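Local coordinates for protein D-glyceraldehyde dehydrogenase (NADP(+)) (Thermoplasma acidophilum, PDB 5IZD) that oxidises D-glyceraldehyde to glycerate with NADP(+) and water as a step of the non-phosphorylated Entner-Doudoroff pathway, at residues A[35-40]-A[199-204]; A[41-46]-A[213-218]; A[87-92]-A[176-181]; A[219-224]-A[242-247]. All blocks are in the same frame, centred on the assembly; numbering follows the deposited sequence.

Contact 1: A[35-40]-A[199-204]. With NAP (NADP nicotinamide-adenine-dinucleotide phosphate), chain I.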
loop_
_atom_site.group_PDB
_atom_site.type_symbol
_atom_site.label_atom_id
_atom_site.label_comp_id
_atom_site.label_asym_id
_atom_site.label_seq_id
_atom_site.Cartn_x
_atom_site.Cartn_y
_atom_site.Cartn_z
ATOM N N GLU A 35 43.771 -5.747 6.061
ATOM C CA GLU A 35 44.324 -5.833 4.706
ATOM C C GLU A 35 43.943 -4.617 3.831
ATOM O O GLU A 35 42.788 -4.132 3.863
ATOM C CB GLU A 35 43.890 -7.144 4.043
ATOM C CG GLU A 35 44.331 -8.371 4.825
ATOM C CD GLU A 35 45.848 -8.585 4.736
ATOM O OE1 GLU A 35 46.378 -8.583 3.584
ATOM O OE2 GLU A 35 46.485 -8.729 5.795
ATOM N N ALA A 36 44.930 -4.091 3.104
ATOM C CA ALA A 36 44.668 -3.054 2.070
ATOM C C ALA A 36 44.293 -3.662 0.731
ATOM O O ALA A 36 45.139 -3.953 -0.074
ATOM C CB ALA A 36 45.869 -2.114 1.917
ATOM N N ALA A 37 43.020 -3.886 0.486
ATOM C CA ALA A 37 42.622 -4.496 -0.791
ATOM C C ALA A 37 43.134 -3.709 -2.036
ATOM O O ALA A 37 43.111 -2.494 -2.049
ATOM C CB ALA A 37 41.091 -4.616 -0.862
ATOM N N THR A 38 43.538 -4.400 -3.100
ATOM C CA THR A 38 43.825 -3.743 -4.383
ATOM C C THR A 38 42.585 -3.620 -5.306
ATOM O O THR A 38 41.550 -4.258 -5.096
ATOM C CB THR A 38 44.833 -4.561 -5.179
ATOM O OG1 THR A 38 44.235 -5.820 -5.548
ATOM C CG2 THR A 38 46.072 -4.804 -4.376
ATOM N N ARG A 39 42.771 -2.864 -6.377
ATOM C CA ARG A 39 41.866 -2.814 -7.470
ATOM C C ARG A 39 41.536 -4.214 -7.990
ATOM O O ARG A 39 40.402 -4.488 -8.337
ATOM C CB ARG A 39 42.400 -1.870 -8.580
ATOM C CG ARG A 39 42.359 -0.383 -8.192
ATOM N N ASP A 40 42.492 -5.133 -7.994
ATOM C CA ASP A 40 42.199 -6.507 -8.467
ATOM C C ASP A 40 41.386 -7.347 -7.422
ATOM O O ASP A 40 40.559 -8.194 -7.804
ATOM C CB ASP A 40 43.489 -7.169 -8.931
ATOM C CG ASP A 40 44.358 -6.205 -9.752
ATOM O OD1 ASP A 40 44.141 -6.004 -10.958
ATOM O OD2 ASP A 40 45.242 -5.574 -9.133
ATOM N N ASN A 199 30.632 -10.390 0.131
ATOM C CA ASN A 199 32.085 -10.185 0.057
ATOM C C ASN A 199 32.474 -8.990 0.926
ATOM O O ASN A 199 31.736 -8.006 1.003
ATOM C CB ASN A 199 32.541 -9.973 -1.383
ATOM C CG ASN A 199 32.054 -11.072 -2.310
ATOM O OD1 ASN A 199 32.767 -12.075 -2.534
ATOM N ND2 ASN A 199 30.852 -10.938 -2.807
ATOM N N PHE A 200 33.689 -9.070 1.500
ATOM C CA PHE A 200 34.187 -8.152 2.510
ATOM C C PHE A 200 35.541 -7.659 2.059
ATOM O O PHE A 200 36.492 -8.459 1.900
ATOM C CB PHE A 200 34.324 -8.879 3.849
ATOM C CG PHE A 200 34.800 -8.012 4.992
ATOM C CD1 PHE A 200 34.012 -6.990 5.494
ATOM C CD2 PHE A 200 36.048 -8.205 5.552
ATOM C CE1 PHE A 200 34.442 -6.222 6.575
ATOM C CE2 PHE A 200 36.496 -7.414 6.634
ATOM C CZ PHE A 200 35.674 -6.408 7.135
ATOM N N ILE A 201 35.612 -6.354 1.848
ATOM C CA ILE A 201 36.786 -5.686 1.315
ATOM C C ILE A 201 37.119 -4.513 2.243
ATOM O O ILE A 201 36.272 -3.606 2.464
ATOM C CB ILE A 201 36.493 -5.131 -0.087
ATOM C CG1 ILE A 201 36.459 -6.250 -1.112
ATOM C CG2 ILE A 201 37.544 -4.105 -0.504
ATOM C CD1 ILE A 201 37.815 -6.849 -1.417
ATOM N N THR A 202 38.342 -4.498 2.758
ATOM C CA THR A 202 38.831 -3.404 3.565
ATOM C C THR A 202 39.930 -2.714 2.742
ATOM O O THR A 202 40.561 -3.322 1.870
ATOM C CB THR A 202 39.442 -3.870 4.942
ATOM O OG1 THR A 202 40.488 -4.833 4.748
ATOM C CG2 THR A 202 38.331 -4.453 5.878
ATOM N N GLY A 203 40.147 -1.447 3.056
ATOM C CA GLY A 203 41.116 -0.604 2.392
ATOM C C GLY A 203 40.604 0.814 2.429
ATOM O O GLY A 203 39.355 1.047 2.518
ATOM N N ARG A 204 41.526 1.757 2.336
ATOM C CA ARG A 204 41.219 3.174 2.462
ATOM C C ARG A 204 40.353 3.635 1.280
ATOM O O ARG A 204 40.625 3.296 0.105
ATOM C CB ARG A 204 42.485 4.042 2.569
ATOM C CG ARG A 204 43.484 3.631 3.659
HETATM P PA NAP I . 33.453 9.113 5.399
HETATM O O1A NAP I . 34.739 9.565 4.781
HETATM O O2A NAP I . 32.158 9.657 4.832
HETATM O O5B NAP I . 33.427 7.479 5.376
HETATM C C5B NAP I . 32.247 6.674 5.156
HETATM C C4B NAP I . 32.590 5.439 4.301
HETATM O O4B NAP I . 32.901 5.845 2.954
HETATM C C3B NAP I . 33.847 4.697 4.795
HETATM O O3B NAP I . 33.705 3.277 4.521
HETATM C C2B NAP I . 34.940 5.292 3.951
HETATM O O2B NAP I . 36.135 4.517 3.919
HETATM C C1B NAP I . 34.247 5.393 2.619
HETATM N N9A NAP I . 34.867 6.306 1.646
HETATM C C8A NAP I . 35.720 7.342 1.872
HETATM N N7A NAP I . 36.091 7.932 0.756
HETATM C C5A NAP I . 35.397 7.239 -0.242
HETATM C C6A NAP I . 35.351 7.383 -1.630
HETATM N N6A NAP I . 36.031 8.330 -2.289
HETATM N N1A NAP I . 34.572 6.537 -2.335
HETATM C C2A NAP I . 33.903 5.568 -1.683
HETATM N N3A NAP I . 33.904 5.350 -0.361
HETATM C C4A NAP I . 34.673 6.244 0.301
HETATM O O3 NAP I . 33.525 9.460 6.947
HETATM P PN NAP I . 34.692 10.157 7.811
HETATM O O1N NAP I . 35.926 9.274 7.828
HETATM O O2N NAP I . 34.174 10.464 9.195
HETATM O O5D NAP I . 35.004 11.472 7.053
HETATM P P2B NAP I . 37.451 5.052 4.775
HETATM O O1X NAP I . 38.581 4.057 4.467
HETATM O O2X NAP I . 37.125 5.005 6.192
HETATM O O3X NAP I . 37.834 6.417 4.311
HETATM O O HOH W 1 40.742 -6.707 6.433
#

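Contact 2: A[41-46]-A[213-218]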
loop_
_atom_site.group_PDB
_atom_site.type_symbol
_atom_site.label_atom_id
_atom_site.label_comp_id
_atom_site.label_asym_id
_atom_site.label_seq_id
_atom_site.Cartn_x
_atom_site.Cartn_y
_atom_site.Cartn_z
ATOM N N ASP A 41 41.571 -7.069 -6.128
ATOM C CA ASP A 41 40.759 -7.694 -5.074
ATOM C C ASP A 41 39.276 -7.257 -5.167
ATOM O O ASP A 41 38.386 -8.081 -5.026
ATOM C CB ASP A 41 41.341 -7.441 -3.681
ATOM C CG ASP A 41 42.697 -8.106 -3.487
ATOM O OD1 ASP A 41 42.942 -9.187 -4.101
ATOM O OD2 ASP A 41 43.556 -7.524 -2.757
ATOM N N VAL A 42 39.056 -5.972 -5.431
ATOM C CA VAL A 42 37.740 -5.413 -5.677
ATOM C C VAL A 42 37.052 -6.064 -6.878
ATOM O O VAL A 42 35.923 -6.511 -6.761
ATOM C CB VAL A 42 37.822 -3.879 -5.890
ATOM C CG1 VAL A 42 36.518 -3.326 -6.362
ATOM C CG2 VAL A 42 38.239 -3.176 -4.593
ATOM N N ASP A 43 37.739 -6.101 -8.015
ATOM C CA ASP A 43 37.258 -6.843 -9.188
ATOM C C ASP A 43 36.843 -8.290 -8.882
ATOM O O ASP A 43 35.724 -8.656 -9.237
ATOM C CB ASP A 43 38.262 -6.791 -10.341
ATOM C CG ASP A 43 38.310 -5.424 -11.007
ATOM O OD1 ASP A 43 37.461 -4.571 -10.762
ATOM O OD2 ASP A 43 39.233 -5.166 -11.789
ATOM N N ARG A 44 37.684 -9.093 -8.227
ATOM C CA ARG A 44 37.278 -10.462 -7.894
ATOM C C ARG A 44 36.027 -10.491 -7.025
ATOM O O ARG A 44 35.150 -11.350 -7.228
ATOM C CB ARG A 44 38.356 -11.279 -7.178
ATOM C CG ARG A 44 39.525 -11.710 -8.038
ATOM C CD ARG A 44 40.286 -12.932 -7.490
ATOM N NE ARG A 44 40.469 -12.983 -6.032
ATOM C CZ ARG A 44 41.332 -12.239 -5.322
ATOM N NH1 ARG A 44 42.133 -11.311 -5.905
ATOM N NH2 ARG A 44 41.389 -12.412 -3.995
ATOM N N ALA A 45 35.936 -9.549 -6.071
ATOM C CA ALA A 45 34.795 -9.509 -5.174
ATOM C C ALA A 45 33.501 -9.167 -5.924
ATOM O O ALA A 45 32.510 -9.857 -5.748
ATOM C CB ALA A 45 35.051 -8.566 -4.003
ATOM N N ILE A 46 33.526 -8.132 -6.764
ATOM C CA ILE A 46 32.378 -7.753 -7.566
ATOM C C ILE A 46 31.995 -8.849 -8.551
ATOM O O ILE A 46 30.815 -9.147 -8.704
ATOM C CB ILE A 46 32.598 -6.397 -8.279
ATOM C CG1 ILE A 46 32.518 -5.259 -7.261
ATOM C CG2 ILE A 46 31.563 -6.163 -9.377
ATOM C CD1 ILE A 46 33.099 -3.972 -7.783
ATOM N N VAL A 213 32.976 2.399 -6.430
ATOM C CA VAL A 213 31.706 3.045 -6.744
ATOM C C VAL A 213 31.458 3.227 -8.234
ATOM O O VAL A 213 30.329 3.089 -8.653
ATOM C CB VAL A 213 31.470 4.368 -6.018
ATOM C CG1 VAL A 213 31.623 4.193 -4.502
ATOM C CG2 VAL A 213 32.378 5.451 -6.511
ATOM N N GLU A 214 32.473 3.554 -9.025
ATOM C CA GLU A 214 32.229 3.736 -10.477
ATOM C C GLU A 214 32.235 2.467 -11.387
ATOM O O GLU A 214 31.990 2.577 -12.566
ATOM C CB GLU A 214 33.161 4.791 -11.017
ATOM C CG GLU A 214 34.600 4.381 -11.014
ATOM C CD GLU A 214 35.542 5.540 -11.287
ATOM O OE1 GLU A 214 36.739 5.233 -11.496
ATOM O OE2 GLU A 214 35.113 6.725 -11.352
ATOM N N HIS A 215 32.483 1.289 -10.816
ATOM C CA HIS A 215 32.654 0.018 -11.524
ATOM C C HIS A 215 31.419 -0.324 -12.391
ATOM O O HIS A 215 30.304 -0.242 -11.897
ATOM C CB HIS A 215 32.878 -1.090 -10.476
ATOM C CG HIS A 215 33.450 -2.353 -11.025
ATOM N ND1 HIS A 215 32.691 -3.263 -11.715
ATOM C CD2 HIS A 215 34.689 -2.893 -10.940
ATOM C CE1 HIS A 215 33.438 -4.293 -12.071
ATOM N NE2 HIS A 215 34.652 -4.103 -11.597
ATOM N N LYS A 216 31.641 -0.742 -13.635
ATOM C CA LYS A 216 30.574 -0.943 -14.636
ATOM C C LYS A 216 29.456 -1.892 -14.167
ATOM O O LYS A 216 28.296 -1.758 -14.613
ATOM C CB LYS A 216 31.146 -1.425 -16.007
ATOM C CG LYS A 216 32.125 -0.465 -16.718
ATOM N N LYS A 217 29.792 -2.833 -13.283
ATOM C CA LYS A 217 28.863 -3.874 -12.799
ATOM C C LYS A 217 28.071 -3.565 -11.501
ATOM O O LYS A 217 27.245 -4.364 -11.082
ATOM C CB LYS A 217 29.637 -5.198 -12.595
ATOM C CG LYS A 217 30.418 -5.678 -13.833
ATOM C CD LYS A 217 31.139 -6.984 -13.556
ATOM C CE LYS A 217 31.693 -7.587 -14.839
ATOM N NZ LYS A 217 32.031 -8.987 -14.496
ATOM N N VAL A 218 28.358 -2.445 -10.851
ATOM C CA VAL A 218 27.683 -2.078 -9.613
ATOM C C VAL A 218 26.308 -1.533 -9.935
ATOM O O VAL A 218 26.168 -0.687 -10.806
ATOM C CB VAL A 218 28.559 -1.085 -8.802
ATOM C CG1 VAL A 218 27.811 -0.464 -7.648
ATOM C CG2 VAL A 218 29.732 -1.828 -8.246
#

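Contact 3: A[87-92]-A[176-181]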
loop_
_atom_site.group_PDB
_atom_site.type_symbol
_atom_site.label_atom_id
_atom_site.label_comp_id
_atom_site.label_asym_id
_atom_site.label_seq_id
_atom_site.Cartn_x
_atom_site.Cartn_y
_atom_site.Cartn_z
ATOM N N MET A 87 33.826 -1.800 22.045
ATOM C CA MET A 87 34.465 -1.051 23.130
ATOM C C MET A 87 35.919 -0.846 22.819
ATOM O O MET A 87 36.426 0.241 23.050
ATOM C CB MET A 87 34.272 -1.683 24.517
ATOM C CG MET A 87 32.789 -1.668 24.958
ATOM S SD MET A 87 32.674 -2.255 26.674
ATOM C CE MET A 87 32.796 -4.022 26.383
ATOM N N GLU A 88 36.559 -1.840 22.207
ATOM C CA GLU A 88 38.010 -1.742 21.882
ATOM C C GLU A 88 38.260 -0.784 20.682
ATOM O O GLU A 88 39.138 0.084 20.752
ATOM C CB GLU A 88 38.641 -3.120 21.593
ATOM C CG GLU A 88 38.827 -4.076 22.782
ATOM N N GLU A 89 37.488 -0.923 19.596
ATOM C CA GLU A 89 37.701 -0.092 18.402
ATOM C C GLU A 89 37.239 1.342 18.502
ATOM O O GLU A 89 37.794 2.237 17.868
ATOM C CB GLU A 89 37.051 -0.718 17.149
ATOM C CG GLU A 89 37.724 -2.021 16.671
ATOM C CD GLU A 89 37.288 -2.416 15.223
ATOM O OE1 GLU A 89 38.200 -2.830 14.461
ATOM O OE2 GLU A 89 36.076 -2.298 14.829
ATOM N N ASN A 90 36.175 1.547 19.244
ATOM C CA ASN A 90 35.513 2.854 19.311
ATOM C C ASN A 90 35.639 3.512 20.683
ATOM O O ASN A 90 35.493 4.702 20.773
ATOM C CB ASN A 90 34.037 2.721 18.947
ATOM C CG ASN A 90 33.808 2.414 17.468
ATOM O OD1 ASN A 90 34.224 1.354 16.956
ATOM N ND2 ASN A 90 33.162 3.335 16.763
ATOM N N GLY A 91 35.924 2.742 21.739
ATOM C CA GLY A 91 36.015 3.285 23.108
ATOM C C GLY A 91 34.636 3.621 23.651
ATOM O O GLY A 91 34.534 4.359 24.627
ATOM N N LYS A 92 33.567 3.078 23.049
ATOM C CA LYS A 92 32.191 3.349 23.527
ATOM C C LYS A 92 31.954 2.885 24.959
ATOM O O LYS A 92 32.404 1.784 25.346
ATOM C CB LYS A 92 31.137 2.633 22.685
ATOM C CG LYS A 92 31.100 3.048 21.235
ATOM C CD LYS A 92 29.707 2.968 20.616
ATOM C CE LYS A 92 29.842 3.246 19.133
ATOM N NZ LYS A 92 28.532 3.357 18.507
ATOM N N ASP A 176 38.544 3.097 10.122
ATOM C CA ASP A 176 38.680 3.176 11.564
ATOM C C ASP A 176 38.098 1.979 12.326
ATOM O O ASP A 176 38.410 1.821 13.506
ATOM C CB ASP A 176 38.030 4.449 12.105
ATOM C CG ASP A 176 38.755 5.697 11.680
ATOM O OD1 ASP A 176 39.815 5.979 12.272
ATOM O OD2 ASP A 176 38.274 6.387 10.757
ATOM N N THR A 177 37.253 1.164 11.687
ATOM C CA THR A 177 36.494 0.128 12.383
ATOM C C THR A 177 36.309 -1.151 11.540
ATOM O O THR A 177 35.195 -1.656 11.428
ATOM C CB THR A 177 35.086 0.607 12.832
ATOM O OG1 THR A 177 34.308 0.983 11.683
ATOM C CG2 THR A 177 35.141 1.758 13.806
ATOM N N PRO A 178 37.419 -1.742 11.047
ATOM C CA PRO A 178 37.262 -2.978 10.321
ATOM C C PRO A 178 36.700 -4.192 11.128
ATOM O O PRO A 178 36.055 -5.053 10.538
ATOM C CB PRO A 178 38.689 -3.267 9.863
ATOM C CG PRO A 178 39.569 -2.699 10.926
ATOM C CD PRO A 178 38.839 -1.377 11.180
ATOM N N GLY A 179 36.987 -4.265 12.435
ATOM C CA GLY A 179 36.843 -5.495 13.252
ATOM C C GLY A 179 35.357 -5.877 13.439
ATOM O O GLY A 179 34.959 -7.051 13.335
ATOM N N SER A 180 34.537 -4.891 13.727
ATOM C CA SER A 180 33.140 -5.203 14.026
ATOM C C SER A 180 32.436 -5.687 12.742
ATOM O O SER A 180 31.636 -6.621 12.769
ATOM C CB SER A 180 32.461 -4.020 14.741
ATOM O OG SER A 180 32.523 -2.859 13.949
ATOM N N ALA A 181 32.823 -5.127 11.605
ATOM C CA ALA A 181 32.223 -5.514 10.336
ATOM C C ALA A 181 32.630 -6.957 10.003
ATOM O O ALA A 181 31.820 -7.771 9.604
ATOM C CB ALA A 181 32.673 -4.576 9.250
HETATM O O HOH W 2 33.919 -1.473 16.074
#

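Contact 4: A[219-224]-A[242-247]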
loop_
_atom_site.group_PDB
_atom_site.type_symbol
_atom_site.label_atom_id
_atom_site.label_comp_id
_atom_site.label_asym_id
_atom_site.label_seq_id
_atom_site.Cartn_x
_atom_site.Cartn_y
_atom_site.Cartn_z
ATOM N N ASN A 219 25.279 -1.998 -9.230
ATOM C CA ASN A 219 23.916 -1.525 -9.534
ATOM C C ASN A 219 23.308 -0.565 -8.506
ATOM O O ASN A 219 22.379 0.225 -8.834
ATOM C CB ASN A 219 23.002 -2.736 -9.702
ATOM C CG ASN A 219 23.467 -3.682 -10.813
ATOM O OD1 ASN A 219 23.741 -4.859 -10.562
ATOM N ND2 ASN A 219 23.580 -3.168 -12.034
ATOM N N LEU A 220 23.805 -0.655 -7.264
ATOM C CA LEU A 220 23.256 0.105 -6.144
ATOM C C LEU A 220 24.388 0.340 -5.111
ATOM O O LEU A 220 25.270 -0.530 -4.885
ATOM C CB LEU A 220 22.053 -0.607 -5.533
ATOM C CG LEU A 220 21.278 0.087 -4.393
ATOM C CD1 LEU A 220 19.887 -0.479 -4.287
ATOM C CD2 LEU A 220 22.020 -0.182 -3.051
ATOM N N ILE A 221 24.435 1.565 -4.622
ATOM C CA ILE A 221 25.350 1.989 -3.561
ATOM C C ILE A 221 24.530 2.465 -2.368
ATOM O O ILE A 221 23.690 3.395 -2.480
ATOM C CB ILE A 221 26.322 3.075 -4.047
ATOM C CG1 ILE A 221 27.240 2.478 -5.134
ATOM C CG2 ILE A 221 27.268 3.511 -2.915
ATOM C CD1 ILE A 221 27.832 3.483 -6.076
ATOM N N THR A 222 24.755 1.807 -1.242
ATOM C CA THR A 222 24.194 2.170 0.027
ATOM C C THR A 222 25.324 2.632 0.966
ATOM O O THR A 222 26.291 1.887 1.187
ATOM C CB THR A 222 23.318 1.055 0.626
ATOM O OG1 THR A 222 22.717 1.542 1.831
ATOM C CG2 THR A 222 24.050 -0.240 0.923
ATOM N N MET A 223 25.244 3.870 1.450
ATOM C CA MET A 223 26.400 4.521 2.112
ATOM C C MET A 223 25.927 5.444 3.203
ATOM O O MET A 223 24.872 6.102 3.064
ATOM C CB MET A 223 27.263 5.310 1.115
ATOM C CG MET A 223 28.331 6.181 1.728
ATOM S SD MET A 223 27.826 7.865 2.117
ATOM C CE MET A 223 29.361 8.691 2.558
ATOM N N THR A 224 26.710 5.512 4.274
ATOM C CA THR A 224 26.456 6.468 5.330
ATOM C C THR A 224 27.811 7.061 5.701
ATOM O O THR A 224 28.782 6.332 5.718
ATOM C CB THR A 224 25.726 5.809 6.514
ATOM O OG1 THR A 224 24.426 5.362 6.108
ATOM C CG2 THR A 224 25.579 6.751 7.711
ATOM N N ALA A 242 24.212 4.013 -10.875
ATOM C CA ALA A 242 23.798 3.248 -9.725
ATOM C C ALA A 242 22.688 3.988 -8.959
ATOM O O ALA A 242 22.677 5.218 -8.903
ATOM C CB ALA A 242 24.974 2.916 -8.815
ATOM N N LYS A 243 21.726 3.225 -8.446
ATOM C CA LYS A 243 20.813 3.673 -7.456
ATOM C C LYS A 243 21.591 4.016 -6.182
ATOM O O LYS A 243 22.468 3.226 -5.712
ATOM C CB LYS A 243 19.764 2.577 -7.219
ATOM C CG LYS A 243 18.904 2.648 -5.953
ATOM C CD LYS A 243 18.171 3.908 -5.824
ATOM C CE LYS A 243 17.375 3.922 -4.522
ATOM N NZ LYS A 243 16.220 3.020 -4.553
ATOM N N LEU A 244 21.328 5.219 -5.658
ATOM C CA LEU A 244 22.023 5.724 -4.461
ATOM C C LEU A 244 21.124 5.747 -3.223
ATOM O O LEU A 244 19.932 6.219 -3.270
ATOM C CB LEU A 244 22.561 7.106 -4.749
ATOM C CG LEU A 244 23.631 7.147 -5.858
ATOM C CD1 LEU A 244 24.293 8.516 -5.912
ATOM C CD2 LEU A 244 24.719 6.101 -5.742
ATOM N N ILE A 245 21.642 5.185 -2.123
ATOM C CA ILE A 245 21.038 5.342 -0.798
ATOM C C ILE A 245 22.161 5.914 0.040
ATOM O O ILE A 245 23.172 5.189 0.278
ATOM C CB ILE A 245 20.557 4.031 -0.176
ATOM C CG1 ILE A 245 19.534 3.276 -1.061
ATOM C CG2 ILE A 245 19.994 4.306 1.230
ATOM C CD1 ILE A 245 19.289 1.822 -0.625
ATOM N N LEU A 246 22.069 7.205 0.356
ATOM C CA LEU A 246 23.140 7.967 1.006
ATOM C C LEU A 246 22.539 8.693 2.185
ATOM O O LEU A 246 21.530 9.444 2.023
ATOM C CB LEU A 246 23.735 9.057 0.112
ATOM C CG LEU A 246 24.240 8.654 -1.265
ATOM C CD1 LEU A 246 24.698 9.889 -2.041
ATOM C CD2 LEU A 246 25.327 7.621 -1.142
ATOM N N GLU A 247 23.193 8.552 3.325
ATOM C CA GLU A 247 22.852 9.288 4.514
ATOM C C GLU A 247 24.080 10.004 5.073
ATOM O O GLU A 247 25.057 9.335 5.418
ATOM C CB GLU A 247 22.238 8.333 5.528
ATOM C CG GLU A 247 21.547 9.099 6.677
ATOM C CD GLU A 247 22.325 9.135 7.978
ATOM O OE1 GLU A 247 23.034 10.135 8.232
ATOM O OE2 GLU A 247 22.216 8.142 8.762
HETATM O O HOH W 3 22.281 5.256 8.023
#

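Contact 1: A[35-40]-A[199-204]
Ala36 and Gly203 are the residues whose CA atoms lie nearest across the contact, 4.3 Å apart, where the chain leaving strand 30-35 passes the chain leaving strand 198-200. One backbone bond joins the two: Ala37 N donates to Thr202 O over 2.9 Å, with an N-H...O angle of 157°. Gly203 has a positive phi of 149°, at which a side chain would be jammed against the preceding carbonyl O.

The other bond is made by a side chain. Thr202 OG1 donates to Glu35 O at 2.6 Å, in the carbonyl plane and on a lone pair. With chi1 at 56° the hydroxyl sits between the backbone N and the carbonyl carbon, and its methyl lies anti to the carbonyl carbon. A water closes a ring: it accepts from Glu35 N at 3.2 Å and donates to Thr202 OG1, so the hydroxyl is gripped by both an acceptor and a donor. The carboxylate of Glu35 leads away from all this, to the backbone N of Ser14. Beside the Ala37 bond the contact turns apolar, with Ala37 CB meeting Ile201 CG2 at 3.6 Å and the tip of the same side chain, CD1, at 4.0 Å.

Segment 199-204 also borders the cofactor. Arg204 occupies the N-cap position of helix 205-214, and its CA lies 3.4 Å from O1X of the 2'-phosphate of NADP. The cofactor as a whole has hydrogen bonds to Gly205 N and Lys172 NZ, among others. A glycine-containing strand-to-helix loop lying beside the adenosine phosphate is characteristic of the Rossmann-type cofactor domain of aldehyde dehydrogenases.

Contact 2: A[41-46]-A[213-218]
Asp43 and Ile46, about one turn apart on helix 39-77, both address the imidazole of His215, one at its edge and the other over a face. Followed from its start, the segment first faces elsewhere: Asp41 OD1 forms a salt bridge with Arg44 NH1 on another side of the helix, and Asp41 OD2 receives the backbone N of Ser15. Val42 packs on Tyr211 and Ile212 of helix 205-214.

Asp43 is the polar partner. Its OD1 lies 3.0 Å from His215 NE2, but the N-H...O angle of 127° makes this a weak bond, and the carboxylate and ring planes stand 69° apart. The main polar partner of that oxygen is Tyr211 OH; the histidine bond is the weaker one.

Ile46 provides the apolar part. Its CD1 sits over the ring, 3.8 Å from the centroid and 19° off the normal, a CH-pi contact, and also reaches Val218 CG2 at 4.0 Å. The other branch, CG2, anti to the backbone N, turns to His215 CE1 at 3.8 Å and Lys217 CB at 3.9 Å. The extended Lys217 chain runs on to salt bridges with Asp47 and Glu50, further along the helix that carries Ile46.

The ring is also fixed from its own side, ND1 weakly accepting from Lys217 N at 3.3 Å, a pattern consistent with a proton on NE2. His215 to Val218 form a type I beta turn, and Asn240 ND2 binds His215 O. The arrangement is the helix-to-strand connection of a Rossmann-type alpha/beta domain, here between helix 205-214 and strand 220-224, packed against an outer helix.

Contact 3: A[87-92]-A[176-181]
Glu89 places its carboxylate against the first turn of helix 178-190 and takes two successive backbone N-H groups, an anion at a helix N-terminus supplied by another helix. Gly179 N donates to OE1 at 2.8 Å, arriving on the syn side and 21° out of the carboxylate plane. Ser180 N reaches OE2 over a longer 3.2 Å from above that plane, 48° out of it. The negative group therefore faces the positive end of the helix dipole, which would tend to favour its ionised form. Glycine at 179 leaves the approach unobstructed, and OE1 comes within 3.2 Å of Gly179 CA; it also touches Pro178 CD at 3.6 Å. The extended chain of Glu89, chi2 at -165°, carries the carboxylate across from helix 79-90.

In the next shell a water joins three polar atoms. It donates to Glu89 OE2 at 2.6 Å and to Asn90 OD1, and accepts from Ser180 OG, so that it ties both segments together beside the direct bonds. Asn90 is itself oriented from outside, its ND2 bonding to Trp148 O in the loop that also bears Asn149, the likely transition-state stabiliser. Ser180 OG has a further, weak bond to Pro151 O. Lys22 NZ links the backbones of the two segments by binding both Glu89 O and Asp176 O, while the Asp176 side chain is held by Asn323. Across from the Asn90 amide, the methyl CG2 of Thr177 approaches with the two side chains crossing at about a right angle, CG2 lying 3.3 Å from Asn90 OD1.

Contact 4: A[219-224]-A[242-247]
Lys243 N donates to Asn219 O at the start of two parallel strands, 220-224 and 243-247, whose axes run 4.7 Å apart and only 4° from parallel. Ile221 N then donates to Lys243 O at 2.8 Å, and Ile221 O receives Ile245 N at 2.7 Å; both of these bonds run nearly straight along the carbonyl direction. Met223 repeats the pattern, taking Ile245 O with its N and Glu247 N with its O. Short CA-H...O contacts, such as Leu220 CA to Lys243 O at 3.2 Å, fill the intervals.

Apolar contacts divide between the two faces. On one, Ile221 CB and Met223 CB each meet a leucine CD2, from Leu244 and Leu246 respectively, both at 3.8 Å. This is the face covered by helix 227-236, which links the strands as a beta-alpha-beta crossover of the Rossmann-type domain; Leu244 there also packs on Met234 of the second subunit. On the other face the Leu220 and Lys243 side chains lie side by side, Leu220 CD1 to Lys243 CG at 3.7 Å, before the lysine departs to Glu466.

Polar side chains gather toward the C-terminal ends, on the Thr222 and Thr224 face. Lys158 NZ binds both threonine hydroxyls, and Thr222 OG1 is also hydrogen-bonded to Tyr467 OH. Glu247, the predicted proton acceptor, bonds through OE1 to Gly249 N. A water accepts from Thr224 OG1 at 2.9 Å and donates to Glu247 OE2 at 3.0 Å.

How the contacts relate
Contacts 1, 2 and 4 follow the Rossmann-type cofactor domain from its outer covering into the sheet. Contacts 1 and 2, with centres about 11 Å apart, share helix 39-77 and touch through Ile201 and Ala45; their segments alternate along the chain. Contact 3 is nested inside the loops closed by both, and meets contact 1 where Phe200 packs on Ala181. Contact 4 comes later in sequence, its centre about 14 Å from that of contact 2, which it touches at Val213 and Ile221; contacts 1 and 4 reach the same sheet without touching. N-terminal segments are thereby fastened onto the domain whose loops and strand ends hold NADP and lead to the catalytic centre.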